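Local atomic coordinates of cell division control protein Cdc48 (PDB entry 5E7P), a protein that probably binds and hydrolyses ATP as a tandem AAA-type ATPase, its two nucleotide sites being occupied by ADP in this crystal. Residues P127-M132 / I171-E176; G416-H421 / L454-L459. All coordinates share one frame; numbering follows the deposited sequence.

In the fold
Contact 1 (127-132 with 171-176) and contact 2 (416-421 with 454-459) lie in series along the chain, with centres 25 Å apart and nearest atoms about 9 Å apart, so they do not touch. Helix 427-448 touches both: Arg435 meets Ile171 and Trp173 of contact 1, while Ala441 meets Leu454 and Asp458 of contact 2. They stand differently to nucleotide. In contact 1 the side chain of Met132 lies about 4 Å from a bound ADP and about 9 Å from the side chain of Thr278, which binds ADP. Contact 2 is more remote, the side chain of Leu459 being about 14 Å from a bound ADP.

Contact 1: P127-M132 / I171-E176; sequences PATLRM and ITWTSE
Thr129, in the first turn of helix 127-133, meets the indole of Trp173 with its methyl branch. CG2 lies 3.5 Å from Trp173 CE3, on the six-membered ring, and 4.2 Å from Trp173 CB, so it touches both the ring and the root of the side chain. The methyl approaches the ring obliquely. With CG2 anti to the backbone N, the hydroxyl branch is turned another way, and OG1 hydrogen-bonds to Ser126 OG just ahead of the segment.

One turn further on, Met132 brings up its sulfur. Its chain is extended through CG and SD and bends only at the last torsion (chi3 -56°), which turns CE away and leaves SD as the atom nearest the ring, 4.0 Å from Trp173 CZ3. The two side chains run nearly at right angles. SD sits 5.2 Å from the centroid of the Trp173 six-membered ring and 72° off the ring normal.

Trp173 itself comes from the irregular segment between helix 160-169 and strand 177-184. Its NE1 makes a weak hydrogen bond to Leu147 O, and Leu148 from a loop and Arg435 from helix 427-448 also touch its side chain. The pairing of Met132 with Trp173 is a Met-aromatic contact beside a bound ADP, from which the side chain of Met132 is about 4 Å away.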
ATOM      1  N   PRO A 127      -1.968   6.020 -22.321  1.00 57.53           N
ATOM      2  CA  PRO A 127      -1.092   5.750 -21.175  1.00 53.65           C
ATOM      3  C   PRO A 127      -1.860   5.397 -19.902  1.00 49.66           C
ATOM      4  O   PRO A 127      -1.357   4.626 -19.086  1.00 47.70           O
ATOM      5  CB  PRO A 127      -0.352   7.077 -20.990  1.00 53.75           C
ATOM      6  CG  PRO A 127      -0.308   7.657 -22.353  1.00 55.83           C
ATOM      7  CD  PRO A 127      -1.615   7.282 -22.994  1.00 57.05           C
ATOM      8  N   ALA A 128      -3.053   5.959 -19.733  1.00 48.08           N
ATOM      9  CA  ALA A 128      -3.883   5.647 -18.574  1.00 46.89           C
ATOM     10  C   ALA A 128      -4.361   4.197 -18.623  1.00 47.69           C
ATOM     11  O   ALA A 128      -4.443   3.520 -17.597  1.00 46.59           O
ATOM     12  CB  ALA A 128      -5.069   6.599 -18.496  1.00 46.08           C
ATOM     13  N   THR A 129      -4.678   3.729 -19.825  1.00 48.42           N
ATOM     14  CA  THR A 129      -5.094   2.348 -20.030  1.00 46.02           C
ATOM     15  C   THR A 129      -3.931   1.398 -19.759  1.00 43.31           C
ATOM     16  O   THR A 129      -4.112   0.348 -19.141  1.00 42.60           O
ATOM     17  CB  THR A 129      -5.616   2.132 -21.463  1.00 48.31           C
ATOM     18  OG1 THR A 129      -6.766   2.958 -21.680  1.00 50.23           O
ATOM     19  CG2 THR A 129      -5.995   0.678 -21.686  1.00 47.34           C
ATOM     20  N   LEU A 130      -2.742   1.778 -20.225  1.00 40.84           N
ATOM     21  CA  LEU A 130      -1.529   1.003 -19.983  1.00 40.89           C
ATOM     22  C   LEU A 130      -1.277   0.813 -18.492  1.00 41.51           C
ATOM     23  O   LEU A 130      -0.978  -0.293 -18.038  1.00 43.21           O
ATOM     24  CB  LEU A 130      -0.311   1.683 -20.616  1.00 40.80           C
ATOM     25  CG  LEU A 130      -0.124   1.585 -22.131  1.00 41.82           C
ATOM     26  CD1 LEU A 130       1.099   2.376 -22.570  1.00 41.47           C
ATOM     27  CD2 LEU A 130      -0.014   0.132 -22.570  1.00 40.89           C
ATOM     28  N   ARG A 131      -1.397   1.899 -17.736  1.00 40.00           N
ATOM     29  CA  ARG A 131      -1.155   1.866 -16.300  1.00 38.43           C
ATOM     30  C   ARG A 131      -2.192   1.004 -15.588  1.00 37.70           C
ATOM     31  O   ARG A 131      -1.864   0.252 -14.671  1.00 36.46           O
ATOM     32  CB  ARG A 131      -1.156   3.283 -15.731  1.00 36.94           C
ATOM     33  CG  ARG A 131      -0.942   3.358 -14.236  1.00 36.07           C
ATOM     34  CD  ARG A 131      -0.853   4.806 -13.791  1.00 37.79           C
ATOM     35  NE  ARG A 131      -1.990   5.595 -14.258  1.00 37.98           N
ATOM     36  CZ  ARG A 131      -1.975   6.917 -14.396  1.00 39.96           C
ATOM     37  NH1 ARG A 131      -0.874   7.603 -14.110  1.00 41.38           N
ATOM     38  NH2 ARG A 131      -3.053   7.556 -14.828  1.00 40.08           N
ATOM     39  N   MET A 132      -3.441   1.114 -16.021  1.00 38.22           N
ATOM     40  CA  MET A 132      -4.518   0.306 -15.465  1.00 39.27           C
ATOM     41  C   MET A 132      -4.281  -1.186 -15.701  1.00 40.77           C
ATOM     42  O   MET A 132      -4.475  -2.008 -14.804  1.00 40.01           O
ATOM     43  CB  MET A 132      -5.856   0.717 -16.080  1.00 40.16           C
ATOM     44  CG  MET A 132      -7.047  -0.082 -15.574  1.00 40.71           C
ATOM     45  SD  MET A 132      -8.559   0.304 -16.476  1.00 65.23           S
ATOM     46  CE  MET A 132      -8.651   2.077 -16.236  1.00 67.86           C
ATOM     47  N   ILE A 171     -12.342  -4.477 -19.797  1.00 59.66           N
ATOM     48  CA  ILE A 171     -11.207  -4.830 -20.640  1.00 59.61           C
ATOM     49  C   ILE A 171     -11.330  -4.165 -22.010  1.00 64.34           C
ATOM     50  O   ILE A 171     -12.167  -4.548 -22.829  1.00 64.95           O
ATOM     51  CB  ILE A 171     -11.062  -6.356 -20.800  1.00 56.57           C
ATOM     52  CG1 ILE A 171     -10.821  -7.007 -19.436  1.00 53.08           C
ATOM     53  CG2 ILE A 171      -9.927  -6.685 -21.752  1.00 56.28           C
ATOM     54  CD1 ILE A 171     -10.583  -8.499 -19.502  1.00 53.10           C
ATOM     55  N   THR A 172     -10.491  -3.162 -22.244  1.00 67.61           N
ATOM     56  CA  THR A 172     -10.510  -2.408 -23.491  1.00 71.09           C
ATOM     57  C   THR A 172      -9.317  -2.770 -24.368  1.00 72.61           C
ATOM     58  O   THR A 172      -9.444  -2.925 -25.583  1.00 75.39           O
ATOM     59  CB  THR A 172     -10.494  -0.895 -23.217  1.00 71.75           C
ATOM     60  OG1 THR A 172     -11.631  -0.544 -22.420  1.00 69.36           O
ATOM     61  CG2 THR A 172     -10.527  -0.108 -24.523  1.00 75.51           C
ATOM     62  N   TRP A 173      -8.156  -2.910 -23.736  1.00 71.37           N
ATOM     63  CA  TRP A 173      -6.922  -3.246 -24.437  1.00 71.41           C
ATOM     64  C   TRP A 173      -6.944  -4.670 -24.986  1.00 74.53           C
ATOM     65  O   TRP A 173      -7.808  -5.473 -24.634  1.00 74.50           O
ATOM     66  CB  TRP A 173      -5.729  -3.071 -23.499  1.00 66.80           C
ATOM     67  CG  TRP A 173      -5.850  -3.868 -22.238  1.00 63.16           C
ATOM     68  CD1 TRP A 173      -5.316  -5.099 -21.995  1.00 62.38           C
ATOM     69  CD2 TRP A 173      -6.556  -3.494 -21.049  1.00 60.76           C
ATOM     70  NE1 TRP A 173      -5.641  -5.513 -20.726  1.00 60.75           N
ATOM     71  CE2 TRP A 173      -6.403  -4.546 -20.125  1.00 59.67           C
ATOM     72  CE3 TRP A 173      -7.303  -2.372 -20.676  1.00 59.71           C
ATOM     73  CZ2 TRP A 173      -6.966  -4.509 -18.850  1.00 58.63           C
ATOM     74  CZ3 TRP A 173      -7.861  -2.336 -19.412  1.00 58.41           C
ATOM     75  CH2 TRP A 173      -7.690  -3.397 -18.514  1.00 58.22           C
ATOM     76  N   THR A 174      -5.981  -4.977 -25.849  1.00 77.67           N
ATOM     77  CA  THR A 174      -5.888  -6.299 -26.455  1.00 81.06           C
ATOM     78  C   THR A 174      -4.697  -7.072 -25.902  1.00 82.86           C
ATOM     79  O   THR A 174      -3.969  -6.576 -25.043  1.00 81.76           O
ATOM     80  CB  THR A 174      -5.768  -6.208 -27.987  1.00 82.93           C
ATOM     81  OG1 THR A 174      -4.626  -5.414 -28.334  1.00 83.06           O
ATOM     82  CG2 THR A 174      -7.017  -5.573 -28.578  1.00 83.21           C
ATOM     83  N   SER A 175      -4.504  -8.289 -26.399  1.00 86.37           N
ATOM     84  CA  SER A 175      -3.422  -9.147 -25.928  1.00 88.24           C
ATOM     85  C   SER A 175      -2.184  -9.042 -26.812  1.00 90.80           C
ATOM     86  O   SER A 175      -1.852  -9.976 -27.543  1.00 92.25           O
ATOM     87  CB  SER A 175      -3.885 -10.603 -25.858  1.00 89.75           C
ATOM     88  OG  SER A 175      -4.249 -11.086 -27.140  1.00 92.65           O
ATOM     89  N   GLU A 176      -1.502  -7.906 -26.742  1.00 91.59           N
ATOM     90  CA  GLU A 176      -0.280  -7.710 -27.513  1.00 93.78           C
ATOM     91  C   GLU A 176       0.941  -7.649 -26.602  1.00 87.07           C
ATOM     92  O   GLU A 176       0.949  -6.928 -25.605  1.00 84.49           O
ATOM     93  CB  GLU A 176      -0.369  -6.440 -28.361  1.00100.47           C
ATOM     94  CG  GLU A 176       0.872  -6.176 -29.198  1.00105.65           C
ATOM     95  CD  GLU A 176       0.776  -4.893 -29.998  1.00109.77           C
ATOM     96  OE1 GLU A 176      -0.350  -4.375 -30.156  1.00111.18           O
ATOM     97  OE2 GLU A 176       1.828  -4.404 -30.464  1.00110.81           O
TER

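Contact 2: G416-H421 / L454-L459; sequences GDIADH and LRHADL
Two short helices, 415-420 and 456-462, of what is probably the small helical lid of the first AAA module meet here through Asp417 and Ile418 on one side and His456 and Leu459 on the other. Asp417 reaches the imidazole at its edge: OD2 lies in the ring plane, 3.1 Å from His456 CE1. The same oxygen is 3.4 Å from His456 NE2, but the angle is too poor for a hydrogen bond. The carboxylate is turned 57° out of the ring plane, and the two side chains meet nearly perpendicularly. Each extends with CG anti to its own backbone N (chi1 175° in both), which points acid and ring at one another across the two helices. On the other ring nitrogen, ND1 of His456 is hydrogen-bonded to Leu413 O, which limits rotation of the imidazole; the nearby acid might favour a positive charge on it.

Together with helices 394-404 and 427-448 they form a bundle consistent with that lid, and the apolar half of the contact is formed by two buried side chains, Ile418 and Leu459. Ile418 has Leu401 of helix 394-404 as a further neighbour. Its CD1 comes to the His456 ring obliquely, 3.5 Å from CE1, as the two side chains run alongside one another, pointing opposite ways. The same methyl packs 3.8 Å from Leu459 CB, the side chains of Ile418 and Leu459 being set roughly square to each other, and Ile418 CG1 lies 4.2 Å from Leu459 CD1. At the start of helix 456-462, Asp458 is salt-bridged through OD2 to Arg444 of helix 427-448, although the position of that oxygen is less certain.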
ATOM      1  N   GLY A 416     -19.480 -13.228  -0.376  1.00 43.74           N
ATOM      2  CA  GLY A 416     -19.110 -13.092   1.021  1.00 42.21           C
ATOM      3  C   GLY A 416     -17.819 -13.823   1.323  1.00 42.80           C
ATOM      4  O   GLY A 416     -16.991 -13.353   2.104  1.00 43.27           O
ATOM      5  N   ASP A 417     -17.646 -14.980   0.692  1.00 43.66           N
ATOM      6  CA  ASP A 417     -16.448 -15.791   0.871  1.00 43.30           C
ATOM      7  C   ASP A 417     -15.239 -15.139   0.204  1.00 40.98           C
ATOM      8  O   ASP A 417     -14.132 -15.164   0.741  1.00 39.06           O
ATOM      9  CB  ASP A 417     -16.669 -17.198   0.313  1.00 45.36           C
ATOM     10  CG  ASP A 417     -15.419 -18.052   0.371  1.00 49.21           C
ATOM     11  OD1 ASP A 417     -15.063 -18.510   1.477  1.00 50.08           O
ATOM     12  OD2 ASP A 417     -14.796 -18.269  -0.690  1.00 50.98           O
ATOM     13  N   ILE A 418     -15.461 -14.552  -0.969  1.00 39.72           N
ATOM     14  CA  ILE A 418     -14.403 -13.847  -1.684  1.00 36.34           C
ATOM     15  C   ILE A 418     -13.967 -12.599  -0.920  1.00 34.17           C
ATOM     16  O   ILE A 418     -12.778 -12.296  -0.844  1.00 33.40           O
ATOM     17  CB  ILE A 418     -14.844 -13.458  -3.102  1.00 33.84           C
ATOM     18  CG1 ILE A 418     -15.216 -14.709  -3.897  1.00 33.60           C
ATOM     19  CG2 ILE A 418     -13.742 -12.682  -3.814  1.00 33.02           C
ATOM     20  CD1 ILE A 418     -14.078 -15.694  -4.045  1.00 33.05           C
ATOM     21  N   ALA A 419     -14.933 -11.887  -0.347  1.00 32.93           N
ATOM     22  CA  ALA A 419     -14.643 -10.711   0.467  1.00 31.99           C
ATOM     23  C   ALA A 419     -13.883 -11.090   1.735  1.00 34.84           C
ATOM     24  O   ALA A 419     -12.970 -10.381   2.159  1.00 36.52           O
ATOM     25  CB  ALA A 419     -15.928  -9.977   0.818  1.00 30.88           C
ATOM     26  N   ASP A 420     -14.264 -12.214   2.333  1.00 37.10           N
ATOM     27  CA  ASP A 420     -13.619 -12.693   3.551  1.00 40.33           C
ATOM     28  C   ASP A 420     -12.175 -13.111   3.306  1.00 42.22           C
ATOM     29  O   ASP A 420     -11.359 -13.105   4.225  1.00 45.17           O
ATOM     30  CB  ASP A 420     -14.400 -13.864   4.154  1.00 42.24           C
ATOM     31  CG  ASP A 420     -15.603 -13.414   4.965  1.00 45.35           C
ATOM     32  OD1 ASP A 420     -15.534 -12.339   5.601  1.00 45.71           O
ATOM     33  OD2 ASP A 420     -16.616 -14.143   4.975  1.00 48.05           O
ATOM     34  N   HIS A 421     -11.863 -13.472   2.064  1.00 40.57           N
ATOM     35  CA  HIS A 421     -10.536 -13.979   1.727  1.00 40.96           C
ATOM     36  C   HIS A 421      -9.677 -12.965   0.980  1.00 40.03           C
ATOM     37  O   HIS A 421      -8.697 -13.329   0.323  1.00 40.56           O
ATOM     38  CB  HIS A 421     -10.644 -15.285   0.934  1.00 43.57           C
ATOM     39  CG  HIS A 421     -11.001 -16.471   1.776  1.00 47.12           C
ATOM     40  ND1 HIS A 421     -12.186 -16.558   2.477  1.00 49.66           N
ATOM     41  CD2 HIS A 421     -10.324 -17.613   2.042  1.00 48.70           C
ATOM     42  CE1 HIS A 421     -12.225 -17.705   3.132  1.00 51.54           C
ATOM     43  NE2 HIS A 421     -11.108 -18.364   2.885  1.00 52.20           N
ATOM     44  N   LEU A 454     -19.729 -16.202 -15.181  1.00 60.19           N
ATOM     45  CA  LEU A 454     -18.869 -16.216 -14.001  1.00 55.12           C
ATOM     46  C   LEU A 454     -19.407 -17.076 -12.861  1.00 55.41           C
ATOM     47  O   LEU A 454     -20.570 -16.967 -12.479  1.00 57.04           O
ATOM     48  CB  LEU A 454     -18.626 -14.792 -13.495  1.00 50.99           C
ATOM     49  CG  LEU A 454     -17.261 -14.174 -13.797  1.00 49.46           C
ATOM     50  CD1 LEU A 454     -17.128 -13.869 -15.280  1.00 52.03           C
ATOM     51  CD2 LEU A 454     -17.039 -12.923 -12.960  1.00 46.52           C
ATOM     52  N   ARG A 455     -18.544 -17.927 -12.319  1.00 55.27           N
ATOM     53  CA  ARG A 455     -18.888 -18.729 -11.154  1.00 56.50           C
ATOM     54  C   ARG A 455     -17.887 -18.474 -10.033  1.00 53.51           C
ATOM     55  O   ARG A 455     -16.904 -17.761 -10.225  1.00 53.32           O
ATOM     56  CB  ARG A 455     -18.934 -20.213 -11.517  1.00 60.79           C
ATOM     57  CG  ARG A 455     -17.675 -20.725 -12.190  1.00 63.89           C
ATOM     58  CD  ARG A 455     -17.870 -22.136 -12.719  1.00 68.52           C
ATOM     59  NE  ARG A 455     -18.985 -22.216 -13.660  1.00 72.24           N
ATOM     60  CZ  ARG A 455     -19.286 -23.297 -14.371  1.00 75.47           C
ATOM     61  NH1 ARG A 455     -18.551 -24.396 -14.255  1.00 75.91           N
ATOM     62  NH2 ARG A 455     -20.319 -23.277 -15.202  1.00 77.90           N
ATOM     63  N   HIS A 456     -18.145 -19.053  -8.864  1.00 51.99           N
ATOM     64  CA  HIS A 456     -17.289 -18.853  -7.699  1.00 48.91           C
ATOM     65  C   HIS A 456     -15.873 -19.367  -7.933  1.00 50.70           C
ATOM     66  O   HIS A 456     -14.907 -18.805  -7.417  1.00 51.35           O
ATOM     67  CB  HIS A 456     -17.884 -19.538  -6.470  1.00 46.70           C
ATOM     68  CG  HIS A 456     -17.003 -19.480  -5.264  1.00 45.81           C
ATOM     69  ND1 HIS A 456     -16.833 -18.333  -4.521  1.00 44.01           N
ATOM     70  CD2 HIS A 456     -16.231 -20.426  -4.678  1.00 47.09           C
ATOM     71  CE1 HIS A 456     -16.000 -18.574  -3.524  1.00 44.07           C
ATOM     72  NE2 HIS A 456     -15.620 -19.837  -3.597  1.00 45.93           N
ATOM     73  N   ALA A 457     -15.762 -20.437  -8.715  1.00 50.71           N
ATOM     74  CA  ALA A 457     -14.470 -21.038  -9.023  1.00 51.01           C
ATOM     75  C   ALA A 457     -13.526 -20.041  -9.692  1.00 50.96           C
ATOM     76  O   ALA A 457     -12.324 -20.039  -9.426  1.00 50.72           O
ATOM     77  CB  ALA A 457     -14.658 -22.263  -9.905  1.00 52.42           C
ATOM     78  N   ASP A 458     -14.080 -19.192 -10.550  1.00 51.84           N
ATOM     79  CA  ASP A 458     -13.292 -18.215 -11.295  1.00 51.15           C
ATOM     80  C   ASP A 458     -12.690 -17.150 -10.388  1.00 49.13           C
ATOM     81  O   ASP A 458     -11.515 -16.806 -10.515  1.00 46.13           O
ATOM     82  CB  ASP A 458     -14.153 -17.548 -12.367  1.00 51.71           C
ATOM     83  CG  ASP A 458     -14.814 -18.552 -13.283  1.00 53.85           C
ATOM     84  OD1 ASP A 458     -14.185 -19.589 -13.585  1.00 55.32           O
ATOM     85  OD2 ASP A 458     -15.966 -18.308 -13.700  1.00 54.66           O
ATOM     86  N   LEU A 459     -13.503 -16.625  -9.476  1.00 50.17           N
ATOM     87  CA  LEU A 459     -13.048 -15.595  -8.553  1.00 49.73           C
ATOM     88  C   LEU A 459     -12.020 -16.156  -7.582  1.00 50.91           C
ATOM     89  O   LEU A 459     -11.002 -15.521  -7.309  1.00 51.22           O
ATOM     90  CB  LEU A 459     -14.226 -14.989  -7.789  1.00 48.87           C
ATOM     91  CG  LEU A 459     -15.302 -14.318  -8.646  1.00 49.32           C
ATOM     92  CD1 LEU A 459     -16.302 -13.589  -7.770  1.00 48.95           C
ATOM     93  CD2 LEU A 459     -14.682 -13.368  -9.658  1.00 48.68           C
TER